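Local structure of putative immunoglobulin-blocking virulence protein (Mycoplasma mycoides subsp. capri, 7ADK) at residues E247-I259 with S314-I326. The protein probably binds and blocks host immunoglobulins, helping the mycoplasma to evade antibodies. Residues are numbered along the deposited sequence; the frame is centred on the assembly and turned at random.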
ATOM      1  N   GLU A 247     -19.720   1.382 -33.775  1.00 78.21           N
ATOM      2  CA  GLU A 247     -20.681   0.420 -33.245  1.00 78.21           C
ATOM      3  C   GLU A 247     -22.137   0.806 -33.537  1.00 78.21           C
ATOM      4  O   GLU A 247     -22.974  -0.072 -33.746  1.00 78.21           O
ATOM      5  CB  GLU A 247     -20.478   0.276 -31.730  1.00 78.21           C
ATOM      6  CG  GLU A 247     -19.346  -0.663 -31.284  1.00 78.21           C
ATOM      7  CD  GLU A 247     -17.911  -0.295 -31.693  1.00 78.21           C
ATOM      8  OE1 GLU A 247     -17.639   0.864 -32.060  1.00 78.21           O
ATOM      9  OE2 GLU A 247     -17.039  -1.186 -31.642  1.00 78.21           O
ATOM     10  N   ARG A 248     -22.452   2.103 -33.613  1.00 70.05           N
ATOM     11  CA  ARG A 248     -23.811   2.612 -33.824  1.00 70.05           C
ATOM     12  C   ARG A 248     -24.374   2.309 -35.211  1.00 70.05           C
ATOM     13  O   ARG A 248     -25.583   2.307 -35.403  1.00 70.05           O
ATOM     14  CB  ARG A 248     -23.825   4.119 -33.599  1.00 70.05           C
ATOM     15  CG  ARG A 248     -23.318   4.548 -32.220  1.00 70.05           C
ATOM     16  CD  ARG A 248     -23.350   6.063 -32.088  1.00 70.05           C
ATOM     17  NE  ARG A 248     -24.722   6.566 -32.160  1.00 70.05           N
ATOM     18  CZ  ARG A 248     -25.107   7.815 -32.115  1.00 70.05           C
ATOM     19  NH1 ARG A 248     -24.283   8.803 -32.083  1.00 70.05           N
ATOM     20  NH2 ARG A 248     -26.365   8.067 -32.074  1.00 70.05           N
ATOM     21  N   TYR A 249     -23.499   2.041 -36.170  1.00 74.23           N
ATOM     22  CA  TYR A 249     -23.833   1.591 -37.521  1.00 74.23           C
ATOM     23  C   TYR A 249     -23.556   0.098 -37.733  1.00 74.23           C
ATOM     24  O   TYR A 249     -24.221  -0.523 -38.551  1.00 74.23           O
ATOM     25  CB  TYR A 249     -23.050   2.427 -38.540  1.00 74.23           C
ATOM     26  CG  TYR A 249     -22.994   3.914 -38.261  1.00 74.23           C
ATOM     27  CD1 TYR A 249     -24.005   4.776 -38.722  1.00 74.23           C
ATOM     28  CD2 TYR A 249     -21.927   4.426 -37.505  1.00 74.23           C
ATOM     29  CE1 TYR A 249     -23.962   6.142 -38.392  1.00 74.23           C
ATOM     30  CE2 TYR A 249     -21.877   5.791 -37.184  1.00 74.23           C
ATOM     31  CZ  TYR A 249     -22.906   6.647 -37.609  1.00 74.23           C
ATOM     32  OH  TYR A 249     -22.864   7.952 -37.265  1.00 74.23           O
ATOM     33  N   LYS A 250     -22.592  -0.493 -37.012  1.00 80.33           N
ATOM     34  CA  LYS A 250     -21.935  -1.783 -37.321  1.00 80.33           C
ATOM     35  C   LYS A 250     -22.888  -2.961 -37.538  1.00 80.33           C
ATOM     36  O   LYS A 250     -22.714  -3.722 -38.479  1.00 80.33           O
ATOM     37  CB  LYS A 250     -20.912  -2.113 -36.227  1.00 80.33           C
ATOM     38  CG  LYS A 250     -19.947  -3.209 -36.620  1.00 80.33           C
ATOM     39  CD  LYS A 250     -19.128  -3.797 -35.533  1.00 80.33           C
ATOM     40  CE  LYS A 250     -18.121  -4.854 -35.975  1.00 80.33           C
ATOM     41  NZ  LYS A 250     -18.737  -6.151 -36.298  1.00 80.33           N
ATOM     42  N   LYS A 251     -23.948  -3.058 -36.734  1.00 84.22           N
ATOM     43  CA  LYS A 251     -25.012  -4.077 -36.854  1.00 84.22           C
ATOM     44  C   LYS A 251     -25.767  -4.039 -38.192  1.00 84.22           C
ATOM     45  O   LYS A 251     -26.214  -5.077 -38.656  1.00 84.22           O
ATOM     46  CB  LYS A 251     -25.995  -3.926 -35.680  1.00 84.22           C
ATOM     47  CG  LYS A 251     -25.347  -4.214 -34.318  1.00 84.22           C
ATOM     48  CD  LYS A 251     -26.371  -4.158 -33.181  1.00 84.22           C
ATOM     49  CE  LYS A 251     -25.669  -4.335 -31.837  1.00 84.22           C
ATOM     50  NZ  LYS A 251     -26.612  -4.366 -30.693  1.00 84.22           N
ATOM     51  N   MET A 252     -25.876  -2.870 -38.818  1.00 89.35           N
ATOM     52  CA  MET A 252     -26.302  -2.683 -40.212  1.00 89.35           C
ATOM     53  C   MET A 252     -25.128  -2.817 -41.199  1.00 89.35           C
ATOM     54  O   MET A 252     -25.268  -3.413 -42.258  1.00 89.35           O
ATOM     55  CB  MET A 252     -27.015  -1.323 -40.311  1.00 89.35           C
ATOM     56  CG  MET A 252     -27.257  -0.787 -41.727  1.00 89.35           C
ATOM     57  SD  MET A 252     -28.083  -1.890 -42.889  1.00 89.35           S
ATOM     58  CE  MET A 252     -29.641  -2.166 -42.046  1.00 89.35           C
ATOM     59  N   LEU A 253     -23.967  -2.270 -40.841  1.00 87.10           N
ATOM     60  CA  LEU A 253     -22.787  -2.090 -41.691  1.00 87.10           C
ATOM     61  C   LEU A 253     -22.163  -3.416 -42.141  1.00 87.10           C
ATOM     62  O   LEU A 253     -21.684  -3.514 -43.263  1.00 87.10           O
ATOM     63  CB  LEU A 253     -21.775  -1.252 -40.888  1.00 87.10           C
ATOM     64  CG  LEU A 253     -21.048  -0.148 -41.644  1.00 87.10           C
ATOM     65  CD1 LEU A 253     -22.036   0.888 -42.154  1.00 87.10           C
ATOM     66  CD2 LEU A 253     -20.068   0.547 -40.696  1.00 87.10           C
ATOM     67  N   ASP A 254     -22.182  -4.437 -41.285  1.00 91.82           N
ATOM     68  CA  ASP A 254     -21.866  -5.813 -41.680  1.00 91.82           C
ATOM     69  C   ASP A 254     -22.981  -6.341 -42.592  1.00 91.82           C
ATOM     70  O   ASP A 254     -24.109  -6.510 -42.137  1.00 91.82           O
ATOM     71  CB  ASP A 254     -21.686  -6.698 -40.443  1.00 91.82           C
ATOM     72  CG  ASP A 254     -20.469  -6.330 -39.600  1.00 91.82           C
ATOM     73  OD1 ASP A 254     -19.462  -5.834 -40.147  1.00 91.82           O
ATOM     74  OD2 ASP A 254     -20.487  -6.609 -38.382  1.00 91.82           O
ATOM     75  N   SER A 255     -22.669  -6.581 -43.872  1.00 98.28           N
ATOM     76  CA  SER A 255     -23.631  -6.606 -44.982  1.00 98.28           C
ATOM     77  C   SER A 255     -24.930  -7.372 -44.737  1.00 98.28           C
ATOM     78  O   SER A 255     -26.011  -6.862 -45.037  1.00 98.28           O
ATOM     79  CB  SER A 255     -22.927  -7.172 -46.213  1.00 98.28           C
ATOM     80  OG  SER A 255     -23.806  -7.356 -47.284  1.00 98.28           O
ATOM     81  N   ASN A 256     -24.825  -8.603 -44.219  1.00 99.27           N
ATOM     82  CA  ASN A 256     -25.914  -9.518 -43.838  1.00 99.27           C
ATOM     83  C   ASN A 256     -27.051  -9.708 -44.876  1.00 99.27           C
ATOM     84  O   ASN A 256     -28.154 -10.131 -44.527  1.00 99.27           O
ATOM     85  CB  ASN A 256     -26.372  -9.225 -42.391  1.00 99.27           C
ATOM     86  CG  ASN A 256     -27.376  -8.096 -42.239  1.00 99.27           C
ATOM     87  OD1 ASN A 256     -28.566  -8.317 -42.081  1.00 99.27           O
ATOM     88  ND2 ASN A 256     -26.932  -6.866 -42.201  1.00 99.27           N
ATOM     89  N   ASN A 257     -26.784  -9.424 -46.152  1.00100.69           N
ATOM     90  CA  ASN A 257     -27.736  -9.369 -47.269  1.00100.69           C
ATOM     91  C   ASN A 257     -28.780  -8.230 -47.163  1.00100.69           C
ATOM     92  O   ASN A 257     -29.866  -8.334 -47.732  1.00100.69           O
ATOM     93  CB  ASN A 257     -28.344 -10.754 -47.595  1.00100.69           C
ATOM     94  CG  ASN A 257     -27.353 -11.845 -47.946  1.00100.69           C
ATOM     95  OD1 ASN A 257     -26.326 -12.043 -47.323  1.00100.69           O
ATOM     96  ND2 ASN A 257     -27.639 -12.619 -48.957  1.00100.69           N
ATOM     97  N   VAL A 258     -28.465  -7.141 -46.451  1.00 99.78           N
ATOM     98  CA  VAL A 258     -29.355  -5.980 -46.261  1.00 99.78           C
ATOM     99  C   VAL A 258     -28.722  -4.641 -46.661  1.00 99.78           C
ATOM    100  O   VAL A 258     -29.430  -3.796 -47.206  1.00 99.78           O
ATOM    101  CB  VAL A 258     -29.883  -5.920 -44.815  1.00 99.78           C
ATOM    102  CG1 VAL A 258     -30.855  -4.755 -44.607  1.00 99.78           C
ATOM    103  CG2 VAL A 258     -30.652  -7.188 -44.436  1.00 99.78           C
ATOM    104  N   ILE A 259     -27.416  -4.432 -46.437  1.00 96.29           N
ATOM    105  CA  ILE A 259     -26.787  -3.085 -46.472  1.00 96.29           C
ATOM    106  C   ILE A 259     -27.047  -2.282 -47.752  1.00 96.29           C
ATOM    107  O   ILE A 259     -27.172  -1.060 -47.698  1.00 96.29           O
ATOM    108  CB  ILE A 259     -25.275  -3.178 -46.179  1.00 96.29           C
ATOM    109  CG1 ILE A 259     -24.573  -1.815 -46.045  1.00 96.29           C
ATOM    110  CG2 ILE A 259     -24.523  -3.964 -47.261  1.00 96.29           C
ATOM    111  CD1 ILE A 259     -25.046  -0.951 -44.911  1.00 96.29           C
ATOM    112  N   SER A 314     -32.535   8.455 -26.521  1.00 76.43           N
ATOM    113  CA  SER A 314     -31.473   9.466 -26.460  1.00 76.43           C
ATOM    114  C   SER A 314     -30.735   9.495 -27.797  1.00 76.43           C
ATOM    115  O   SER A 314     -30.255   8.453 -28.242  1.00 76.43           O
ATOM    116  CB  SER A 314     -30.482   9.190 -25.324  1.00 76.43           C
ATOM    117  OG  SER A 314     -29.294   9.956 -25.461  1.00 76.43           O
ATOM    118  N   PRO A 315     -30.582  10.660 -28.448  1.00 74.98           N
ATOM    119  CA  PRO A 315     -29.798  10.736 -29.668  1.00 74.98           C
ATOM    120  C   PRO A 315     -28.343  10.291 -29.519  1.00 74.98           C
ATOM    121  O   PRO A 315     -27.749   9.894 -30.508  1.00 74.98           O
ATOM    122  CB  PRO A 315     -29.900  12.180 -30.139  1.00 74.98           C
ATOM    123  CG  PRO A 315     -31.210  12.661 -29.539  1.00 74.98           C
ATOM    124  CD  PRO A 315     -31.285  11.909 -28.221  1.00 74.98           C
ATOM    125  N   ARG A 316     -27.763  10.286 -28.313  1.00 76.28           N
ATOM    126  CA  ARG A 316     -26.400   9.793 -28.054  1.00 76.28           C
ATOM    127  C   ARG A 316     -26.338   8.267 -27.936  1.00 76.28           C
ATOM    128  O   ARG A 316     -25.313   7.666 -28.217  1.00 76.28           O
ATOM    129  CB  ARG A 316     -25.874  10.495 -26.788  1.00 76.28           C
ATOM    130  CG  ARG A 316     -24.365  10.355 -26.546  1.00 76.28           C
ATOM    131  CD  ARG A 316     -23.878  11.033 -25.261  1.00 76.28           C
ATOM    132  NE  ARG A 316     -24.159  12.471 -25.224  1.00 76.28           N
ATOM    133  CZ  ARG A 316     -23.321  13.478 -25.280  1.00 76.28           C
ATOM    134  NH1 ARG A 316     -22.044  13.348 -25.270  1.00 76.28           N
ATOM    135  NH2 ARG A 316     -23.796  14.659 -25.365  1.00 76.28           N
ATOM    136  N   SER A 317     -27.441   7.643 -27.541  1.00 74.49           N
ATOM    137  CA  SER A 317     -27.567   6.193 -27.336  1.00 74.49           C
ATOM    138  C   SER A 317     -28.166   5.451 -28.535  1.00 74.49           C
ATOM    139  O   SER A 317     -28.274   4.230 -28.502  1.00 74.49           O
ATOM    140  CB  SER A 317     -28.445   5.936 -26.114  1.00 74.49           C
ATOM    141  OG  SER A 317     -27.924   6.590 -24.977  1.00 74.49           O
ATOM    142  N   ALA A 318     -28.620   6.174 -29.560  1.00 73.63           N
ATOM    143  CA  ALA A 318     -29.268   5.610 -30.733  1.00 73.63           C
ATOM    144  C   ALA A 318     -28.299   4.804 -31.598  1.00 73.63           C
ATOM    145  O   ALA A 318     -27.227   5.298 -31.938  1.00 73.63           O
ATOM    146  CB  ALA A 318     -29.898   6.742 -31.540  1.00 73.63           C
ATOM    147  N   PHE A 319     -28.715   3.622 -32.038  1.00 79.27           N
ATOM    148  CA  PHE A 319     -28.026   2.802 -33.033  1.00 79.27           C
ATOM    149  C   PHE A 319     -29.019   2.277 -34.073  1.00 79.27           C
ATOM    150  O   PHE A 319     -30.226   2.331 -33.886  1.00 79.27           O
ATOM    151  CB  PHE A 319     -27.219   1.677 -32.359  1.00 79.27           C
ATOM    152  CG  PHE A 319     -28.011   0.525 -31.770  1.00 79.27           C
ATOM    153  CD1 PHE A 319     -28.424   0.583 -30.434  1.00 79.27           C
ATOM    154  CD2 PHE A 319     -28.298  -0.618 -32.536  1.00 79.27           C
ATOM    155  CE1 PHE A 319     -29.121  -0.498 -29.869  1.00 79.27           C
ATOM    156  CE2 PHE A 319     -29.005  -1.693 -31.974  1.00 79.27           C
ATOM    157  CZ  PHE A 319     -29.413  -1.634 -30.637  1.00 79.27           C
ATOM    158  N   ILE A 320     -28.517   1.784 -35.193  1.00 80.41           N
ATOM    159  CA  ILE A 320     -29.313   1.157 -36.254  1.00 80.41           C
ATOM    160  C   ILE A 320     -29.118  -0.355 -36.133  1.00 80.41           C
ATOM    161  O   ILE A 320     -27.976  -0.811 -36.154  1.00 80.41           O
ATOM    162  CB  ILE A 320     -28.811   1.676 -37.622  1.00 80.41           C
ATOM    163  CG1 ILE A 320     -28.980   3.201 -37.771  1.00 80.41           C
ATOM    164  CG2 ILE A 320     -29.510   0.973 -38.787  1.00 80.41           C
ATOM    165  CD1 ILE A 320     -27.959   3.823 -38.702  1.00 80.41           C
ATOM    166  N   ASN A 321     -30.175  -1.152 -35.998  1.00 84.90           N
ATOM    167  CA  ASN A 321     -30.016  -2.610 -35.964  1.00 84.90           C
ATOM    168  C   ASN A 321     -30.056  -3.218 -37.378  1.00 84.90           C
ATOM    169  O   ASN A 321     -30.176  -2.522 -38.383  1.00 84.90           O
ATOM    170  CB  ASN A 321     -30.975  -3.260 -34.949  1.00 84.90           C
ATOM    171  CG  ASN A 321     -32.417  -3.425 -35.379  1.00 84.90           C
ATOM    172  OD1 ASN A 321     -32.723  -3.879 -36.462  1.00 84.90           O
ATOM    173  ND2 ASN A 321     -33.346  -3.141 -34.506  1.00 84.90           N
ATOM    174  N   GLU A 322     -29.962  -4.540 -37.451  1.00 89.30           N
ATOM    175  CA  GLU A 322     -29.857  -5.339 -38.676  1.00 89.30           C
ATOM    176  C   GLU A 322     -30.962  -5.071 -39.706  1.00 89.30           C
ATOM    177  O   GLU A 322     -30.709  -5.140 -40.900  1.00 89.30           O
ATOM    178  CB  GLU A 322     -29.889  -6.837 -38.318  1.00 89.30           C
ATOM    179  CG  GLU A 322     -28.734  -7.344 -37.441  1.00 89.30           C
ATOM    180  CD  GLU A 322     -28.808  -6.960 -35.953  1.00 89.30           C
ATOM    181  OE1 GLU A 322     -29.885  -6.560 -35.463  1.00 89.30           O
ATOM    182  OE2 GLU A 322     -27.782  -7.060 -35.250  1.00 89.30           O
ATOM    183  N   ALA A 323     -32.181  -4.754 -39.277  1.00 91.62           N
ATOM    184  CA  ALA A 323     -33.362  -4.661 -40.140  1.00 91.62           C
ATOM    185  C   ALA A 323     -33.636  -3.263 -40.734  1.00 91.62           C
ATOM    186  O   ALA A 323     -34.720  -3.015 -41.263  1.00 91.62           O
ATOM    187  CB  ALA A 323     -34.552  -5.221 -39.358  1.00 91.62           C
ATOM    188  N   GLY A 324     -32.680  -2.335 -40.656  1.00 91.14           N
ATOM    189  CA  GLY A 324     -32.859  -0.960 -41.137  1.00 91.14           C
ATOM    190  C   GLY A 324     -33.866  -0.170 -40.307  1.00 91.14           C
ATOM    191  O   GLY A 324     -34.812   0.410 -40.834  1.00 91.14           O
ATOM    192  N   GLU A 325     -33.683  -0.185 -38.993  1.00 89.57           N
ATOM    193  CA  GLU A 325     -34.577   0.442 -38.025  1.00 89.57           C
ATOM    194  C   GLU A 325     -33.785   0.958 -36.814  1.00 89.57           C
ATOM    195  O   GLU A 325     -32.742   0.408 -36.463  1.00 89.57           O
ATOM    196  CB  GLU A 325     -35.689  -0.551 -37.647  1.00 89.57           C
ATOM    197  CG  GLU A 325     -35.125  -1.861 -37.093  1.00 89.57           C
ATOM    198  CD  GLU A 325     -36.196  -2.883 -36.705  1.00 89.57           C
ATOM    199  OE1 GLU A 325     -37.158  -3.088 -37.469  1.00 89.57           O
ATOM    200  OE2 GLU A 325     -36.084  -3.498 -35.625  1.00 89.57           O
ATOM    201  N   ILE A 326     -34.264   2.044 -36.214  1.00 84.57           N
ATOM    202  CA  ILE A 326     -33.580   2.789 -35.154  1.00 84.57           C
ATOM    203  C   ILE A 326     -33.931   2.198 -33.783  1.00 84.57           C
ATOM    204  O   ILE A 326     -35.098   2.015 -33.451  1.00 84.57           O
ATOM    205  CB  ILE A 326     -33.917   4.291 -35.236  1.00 84.57           C
ATOM    206  CG1 ILE A 326     -33.485   4.889 -36.584  1.00 84.57           C
ATOM    207  CG2 ILE A 326     -33.275   5.060 -34.083  1.00 84.57           C
ATOM    208  CD1 ILE A 326     -33.853   6.365 -36.724  1.00 84.57           C
TER
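Arg248 O accepts a hydrogen bond from Ile320 N at 3.0 Å, tying the short helix 247-253 to strand 318-320, whose axis runs almost parallel to it, 19° off and 5.9 Å away. A planar guanidinium can donate through NE and a terminal N-H along one edge, and Arg248 is a worked case, joining the strand both ways: its backbone carbonyl takes one strand N-H while its side chain donates to a strand carbonyl. NE and NH2 both reach Ala318 O side-on, NE at 2.8 Å and NH2 at 2.9 Å, with the oxygen in the guanidinium plane. A bend at chi3 (64°) in an otherwise extended chain helps turn the group toward that oxygen. NH2 also makes a weak bond to Pro315 O, Arg316 O lies over one face, and NH1 donates to Val203 O, so that several main-chain carbonyls gather round the head.

Further along, Ile320 presents its two branches to different partners: CG2 packs on Met252 CB at 3.7 Å, and CD1 meets Tyr249 CD1 obliquely. Met252 has CG opposite its backbone N (chi1 167°) and then folds at chi2 and chi3, which brings CE to the Asn321-Gly324 turn, against Glu322 O and Gly324 N. On the exposed flank the extended Lys251 passes between Phe319 and Glu322, its CD 3.8 Å from Phe319 CE2. Its ammonium and the Glu322 carboxylate remain 5.4 Å apart (NZ to OE2), too far for a salt bridge, though a weak attraction is likely.

Asn321-Gly324 is a type I beta turn, and Asn321 OD1, accepting from Ala323 N, adds an Asx turn at its start. Strand 318-320 is an outer strand of a small antiparallel sheet, paired with strand 326-332; Ala318 leans on helix 182-194, whereas Tyr249 and Leu253 pack against helix 280-288, and Tyr249 OH bonds to Leu205 O.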